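Local coordinates for protein acetone carboxylase alpha subunit (Xanthobacter autotrophicus Py2, PDB 5M45) that forms the alpha subunit of a carboxylase complex, belongs to the hydantoinase B/oxoprolinase family and carries a manganese site, at residues P131-D143 against D153-L166. Sequence-based numbering, arbitrary orientation.
Sequences PGVHDKDIFCNND and DIHTIVPIFWEGEL. With MN (manganese (II) ion), chain M.
F139 pairs with I157, and N141 with H155, in the antiparallel beta hairpin of strands 138-141 and 153-162, neighbours within a larger antiparallel sheet. Both are hydrogen-bonded pairs; the shortest of their four backbone bonds runs from H155 N to N141 O (2.8 Å). C140 and T156 form the non-hydrogen-bonded pair between them. On the F139 face, helix 111-124 packs against N141 and H155. The N141 amide runs alongside the imidazole, ND2 3.2 Å from H155 ND1, the two planes 41° apart; the amide's strongest polar partner is C203.

Past the last bridged pair the type II turn H134-D137 meets F161, which can be followed outward. Its CB passes D135 OD1 at 3.9 Å. CG lies near D135 CB, which makes a CH-pi contact over one ring face, 4.1 Å from the centroid; the opposite face receives L166 CA. CD1 touches D135 CA, CE1 comes 3.4 Å from D135 N, and CZ at the tip meets V133 O edge-on at 3.6 Å. With CG of D135 anti to the backbone N of D135 (chi1 -173°), the carboxylate runs counter to the ring, reaching back alongside F161 CB, its plane 38° from the ring's. Water 1 joins the turn to the strand, accepting from K136 N and donating to P159 O.

At the hairpin's other end, D153 joins H150 and H175 around the manganese, its OD1 2.0 Å from the ion.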
# COMPACT_ATOMS: atom_id res chain seq x y z
N PRO A 131 -9.21 -15.92 -10.82
CA PRO A 131 -9.18 -16.99 -9.78
C PRO A 131 -10.43 -17.83 -9.65
O PRO A 131 -10.51 -18.64 -8.71
CB PRO A 131 -8.98 -16.19 -8.49
CG PRO A 131 -9.74 -14.90 -8.78
CD PRO A 131 -9.48 -14.60 -10.23
N GLY A 132 -11.37 -17.69 -10.59
CA GLY A 132 -12.68 -18.36 -10.53
C GLY A 132 -13.72 -17.54 -9.80
O GLY A 132 -13.38 -16.77 -8.88
N VAL A 133 -14.99 -17.70 -10.19
CA VAL A 133 -16.13 -17.03 -9.52
C VAL A 133 -17.07 -18.13 -9.06
O VAL A 133 -17.77 -18.75 -9.89
CB VAL A 133 -16.86 -16.04 -10.47
CG1 VAL A 133 -18.09 -15.42 -9.79
CG2 VAL A 133 -15.90 -14.96 -10.96
N HIS A 134 -17.05 -18.40 -7.75
CA HIS A 134 -17.75 -19.54 -7.16
C HIS A 134 -18.81 -19.11 -6.16
O HIS A 134 -18.69 -18.07 -5.50
CB HIS A 134 -16.78 -20.50 -6.49
CG HIS A 134 -15.64 -20.93 -7.35
ND1 HIS A 134 -14.33 -20.88 -6.92
CD2 HIS A 134 -15.60 -21.45 -8.60
CE1 HIS A 134 -13.53 -21.35 -7.87
NE2 HIS A 134 -14.28 -21.72 -8.90
N ASP A 135 -19.84 -19.93 -6.05
CA ASP A 135 -20.91 -19.72 -5.06
C ASP A 135 -20.25 -19.62 -3.66
O ASP A 135 -19.35 -20.40 -3.33
CB ASP A 135 -21.92 -20.88 -5.13
CG ASP A 135 -23.14 -20.67 -4.26
OD1 ASP A 135 -23.50 -19.54 -3.95
OD2 ASP A 135 -23.76 -21.68 -3.89
N LYS A 136 -20.67 -18.59 -2.91
CA LYS A 136 -20.18 -18.24 -1.55
C LYS A 136 -18.81 -17.54 -1.49
O LYS A 136 -18.25 -17.35 -0.40
CB LYS A 136 -20.24 -19.45 -0.62
CG LYS A 136 -21.61 -20.11 -0.52
CD LYS A 136 -21.55 -21.11 0.63
CE LYS A 136 -22.78 -21.98 0.66
NZ LYS A 136 -23.99 -21.14 0.87
N ASP A 137 -18.24 -17.19 -2.66
CA ASP A 137 -17.04 -16.35 -2.67
C ASP A 137 -17.37 -14.94 -2.16
O ASP A 137 -18.51 -14.50 -2.22
CB ASP A 137 -16.44 -16.28 -4.09
CG ASP A 137 -15.62 -17.51 -4.45
OD1 ASP A 137 -15.37 -18.40 -3.60
OD2 ASP A 137 -15.19 -17.57 -5.61
N ILE A 138 -16.34 -14.26 -1.65
CA ILE A 138 -16.41 -12.83 -1.28
C ILE A 138 -15.27 -12.07 -1.97
O ILE A 138 -14.09 -12.42 -1.80
CB ILE A 138 -16.28 -12.64 0.25
CG1 ILE A 138 -17.38 -13.42 0.98
CG2 ILE A 138 -16.41 -11.15 0.62
CD1 ILE A 138 -17.19 -13.44 2.53
N PHE A 139 -15.63 -11.03 -2.74
CA PHE A 139 -14.67 -10.13 -3.38
C PHE A 139 -14.64 -8.77 -2.67
O PHE A 139 -15.65 -8.30 -2.17
CB PHE A 139 -14.97 -9.98 -4.91
CG PHE A 139 -14.79 -11.25 -5.70
CD1 PHE A 139 -13.56 -11.59 -6.24
CD2 PHE A 139 -15.87 -12.12 -5.91
CE1 PHE A 139 -13.39 -12.78 -6.96
CE2 PHE A 139 -15.71 -13.32 -6.61
CZ PHE A 139 -14.47 -13.65 -7.15
N CYS A 140 -13.46 -8.15 -2.61
CA CYS A 140 -13.33 -6.79 -2.12
C CYS A 140 -12.59 -5.95 -3.15
O CYS A 140 -11.69 -6.44 -3.82
CB CYS A 140 -12.61 -6.80 -0.75
SG CYS A 140 -12.45 -5.18 0.06
N ASN A 141 -12.97 -4.68 -3.26
CA ASN A 141 -12.38 -3.78 -4.27
C ASN A 141 -12.49 -2.32 -3.88
O ASN A 141 -13.50 -1.92 -3.27
CB ASN A 141 -13.11 -4.01 -5.62
CG ASN A 141 -12.64 -3.07 -6.70
OD1 ASN A 141 -11.55 -3.23 -7.26
ND2 ASN A 141 -13.44 -2.05 -6.98
N ASN A 142 -11.46 -1.53 -4.20
CA ASN A 142 -11.56 -0.06 -4.14
C ASN A 142 -10.74 0.69 -5.19
O ASN A 142 -10.53 1.91 -5.05
CB ASN A 142 -11.20 0.44 -2.73
CG ASN A 142 -9.71 0.36 -2.44
OD1 ASN A 142 -8.98 -0.24 -3.22
ND2 ASN A 142 -9.26 0.98 -1.34
N ASP A 143 -10.28 0.00 -6.24
CA ASP A 143 -9.25 0.53 -7.14
C ASP A 143 -9.79 1.63 -8.07
O ASP A 143 -10.63 1.37 -8.94
CB ASP A 143 -8.70 -0.66 -7.97
CG ASP A 143 -7.52 -0.32 -8.85
OD1 ASP A 143 -7.03 0.87 -8.84
OD2 ASP A 143 -7.07 -1.25 -9.55
N ASP A 153 -13.72 4.54 -0.25
CA ASP A 153 -14.97 3.87 -0.53
C ASP A 153 -14.70 2.39 -0.86
O ASP A 153 -14.29 2.06 -1.99
CB ASP A 153 -15.74 4.56 -1.63
CG ASP A 153 -16.25 5.92 -1.21
OD1 ASP A 153 -16.38 6.17 0.02
OD2 ASP A 153 -16.53 6.79 -2.08
N ILE A 154 -14.91 1.52 0.12
CA ILE A 154 -14.60 0.12 -0.03
C ILE A 154 -15.84 -0.68 -0.48
O ILE A 154 -16.92 -0.56 0.15
CB ILE A 154 -14.09 -0.50 1.30
CG1 ILE A 154 -12.95 0.34 1.93
CG2 ILE A 154 -13.69 -1.95 1.09
CD1 ILE A 154 -11.68 0.38 1.11
N HIS A 155 -15.67 -1.47 -1.54
CA HIS A 155 -16.71 -2.37 -2.05
C HIS A 155 -16.52 -3.84 -1.57
O HIS A 155 -15.39 -4.34 -1.60
CB HIS A 155 -16.75 -2.44 -3.59
CG HIS A 155 -16.60 -1.13 -4.29
ND1 HIS A 155 -16.09 -1.04 -5.57
CD2 HIS A 155 -16.94 0.13 -3.92
CE1 HIS A 155 -16.10 0.24 -5.95
NE2 HIS A 155 -16.61 0.96 -4.96
N THR A 156 -17.63 -4.49 -1.19
CA THR A 156 -17.73 -5.94 -1.03
C THR A 156 -18.74 -6.41 -2.08
O THR A 156 -19.84 -5.87 -2.18
CB THR A 156 -18.18 -6.35 0.38
OG1 THR A 156 -17.22 -5.93 1.36
CG2 THR A 156 -18.36 -7.88 0.50
N ILE A 157 -18.33 -7.37 -2.92
CA ILE A 157 -19.12 -7.88 -4.05
C ILE A 157 -19.26 -9.44 -3.94
O ILE A 157 -18.26 -10.15 -3.80
CB ILE A 157 -18.46 -7.47 -5.39
CG1 ILE A 157 -18.45 -5.94 -5.58
CG2 ILE A 157 -19.20 -8.09 -6.57
CD1 ILE A 157 -17.41 -5.48 -6.60
N VAL A 158 -20.50 -9.94 -3.98
CA VAL A 158 -20.81 -11.38 -3.81
C VAL A 158 -21.66 -11.83 -5.04
O VAL A 158 -22.69 -11.21 -5.34
CB VAL A 158 -21.61 -11.61 -2.52
CG1 VAL A 158 -22.06 -13.05 -2.42
CG2 VAL A 158 -20.78 -11.20 -1.31
N PRO A 159 -21.24 -12.92 -5.72
CA PRO A 159 -22.08 -13.46 -6.80
C PRO A 159 -23.29 -14.19 -6.25
O PRO A 159 -23.26 -14.71 -5.11
CB PRO A 159 -21.13 -14.43 -7.53
CG PRO A 159 -20.23 -14.93 -6.44
CD PRO A 159 -20.02 -13.73 -5.52
N ILE A 160 -24.36 -14.20 -7.03
CA ILE A 160 -25.61 -14.89 -6.69
C ILE A 160 -25.86 -16.04 -7.67
O ILE A 160 -25.88 -15.83 -8.88
CB ILE A 160 -26.82 -13.91 -6.71
CG1 ILE A 160 -26.52 -12.73 -5.77
CG2 ILE A 160 -28.10 -14.64 -6.33
CD1 ILE A 160 -27.53 -11.57 -5.82
N PHE A 161 -26.06 -17.25 -7.13
CA PHE A 161 -26.24 -18.49 -7.89
C PHE A 161 -27.65 -19.09 -7.69
O PHE A 161 -28.27 -18.90 -6.66
CB PHE A 161 -25.16 -19.53 -7.49
CG PHE A 161 -23.81 -19.30 -8.15
CD1 PHE A 161 -22.95 -18.31 -7.69
CD2 PHE A 161 -23.39 -20.10 -9.21
CE1 PHE A 161 -21.69 -18.11 -8.28
CE2 PHE A 161 -22.16 -19.89 -9.82
CZ PHE A 161 -21.30 -18.91 -9.35
N TRP A 162 -28.16 -19.75 -8.71
CA TRP A 162 -29.42 -20.49 -8.65
C TRP A 162 -29.18 -21.81 -9.39
O TRP A 162 -28.84 -21.83 -10.57
CB TRP A 162 -30.59 -19.73 -9.28
CG TRP A 162 -31.89 -20.51 -9.20
CD1 TRP A 162 -32.54 -21.16 -10.24
CD2 TRP A 162 -32.68 -20.76 -8.04
NE1 TRP A 162 -33.67 -21.80 -9.78
CE2 TRP A 162 -33.78 -21.57 -8.43
CE3 TRP A 162 -32.56 -20.38 -6.71
CZ2 TRP A 162 -34.75 -21.99 -7.54
CZ3 TRP A 162 -33.56 -20.82 -5.81
CH2 TRP A 162 -34.63 -21.59 -6.23
N GLU A 163 -29.36 -22.92 -8.65
CA GLU A 163 -29.13 -24.27 -9.19
C GLU A 163 -27.82 -24.42 -9.94
O GLU A 163 -27.77 -24.96 -11.03
CB GLU A 163 -30.34 -24.70 -10.02
CG GLU A 163 -31.47 -25.10 -9.05
CD GLU A 163 -32.78 -25.45 -9.70
OE1 GLU A 163 -32.83 -25.40 -10.96
OE2 GLU A 163 -33.75 -25.77 -8.94
N GLY A 164 -26.75 -23.93 -9.32
CA GLY A 164 -25.41 -24.07 -9.84
C GLY A 164 -24.97 -23.10 -10.91
O GLY A 164 -23.86 -23.22 -11.38
N GLU A 165 -25.80 -22.14 -11.29
CA GLU A 165 -25.43 -21.16 -12.32
C GLU A 165 -25.58 -19.73 -11.79
O GLU A 165 -26.40 -19.47 -10.92
CB GLU A 165 -26.31 -21.35 -13.57
CG GLU A 165 -26.32 -22.77 -14.16
CD GLU A 165 -27.20 -22.84 -15.40
OE1 GLU A 165 -28.43 -22.81 -15.22
OE2 GLU A 165 -26.70 -22.85 -16.55
N LEU A 166 -24.79 -18.81 -12.33
CA LEU A 166 -24.78 -17.42 -11.88
C LEU A 166 -25.95 -16.67 -12.47
O LEU A 166 -26.15 -16.71 -13.71
CB LEU A 166 -23.45 -16.72 -12.27
CG LEU A 166 -23.21 -15.31 -11.68
CD1 LEU A 166 -21.75 -15.10 -11.33
CD2 LEU A 166 -23.67 -14.22 -12.62
MN MN M . -16.11 8.19 0.15
O HOH W 1 -22.88 -16.63 -3.17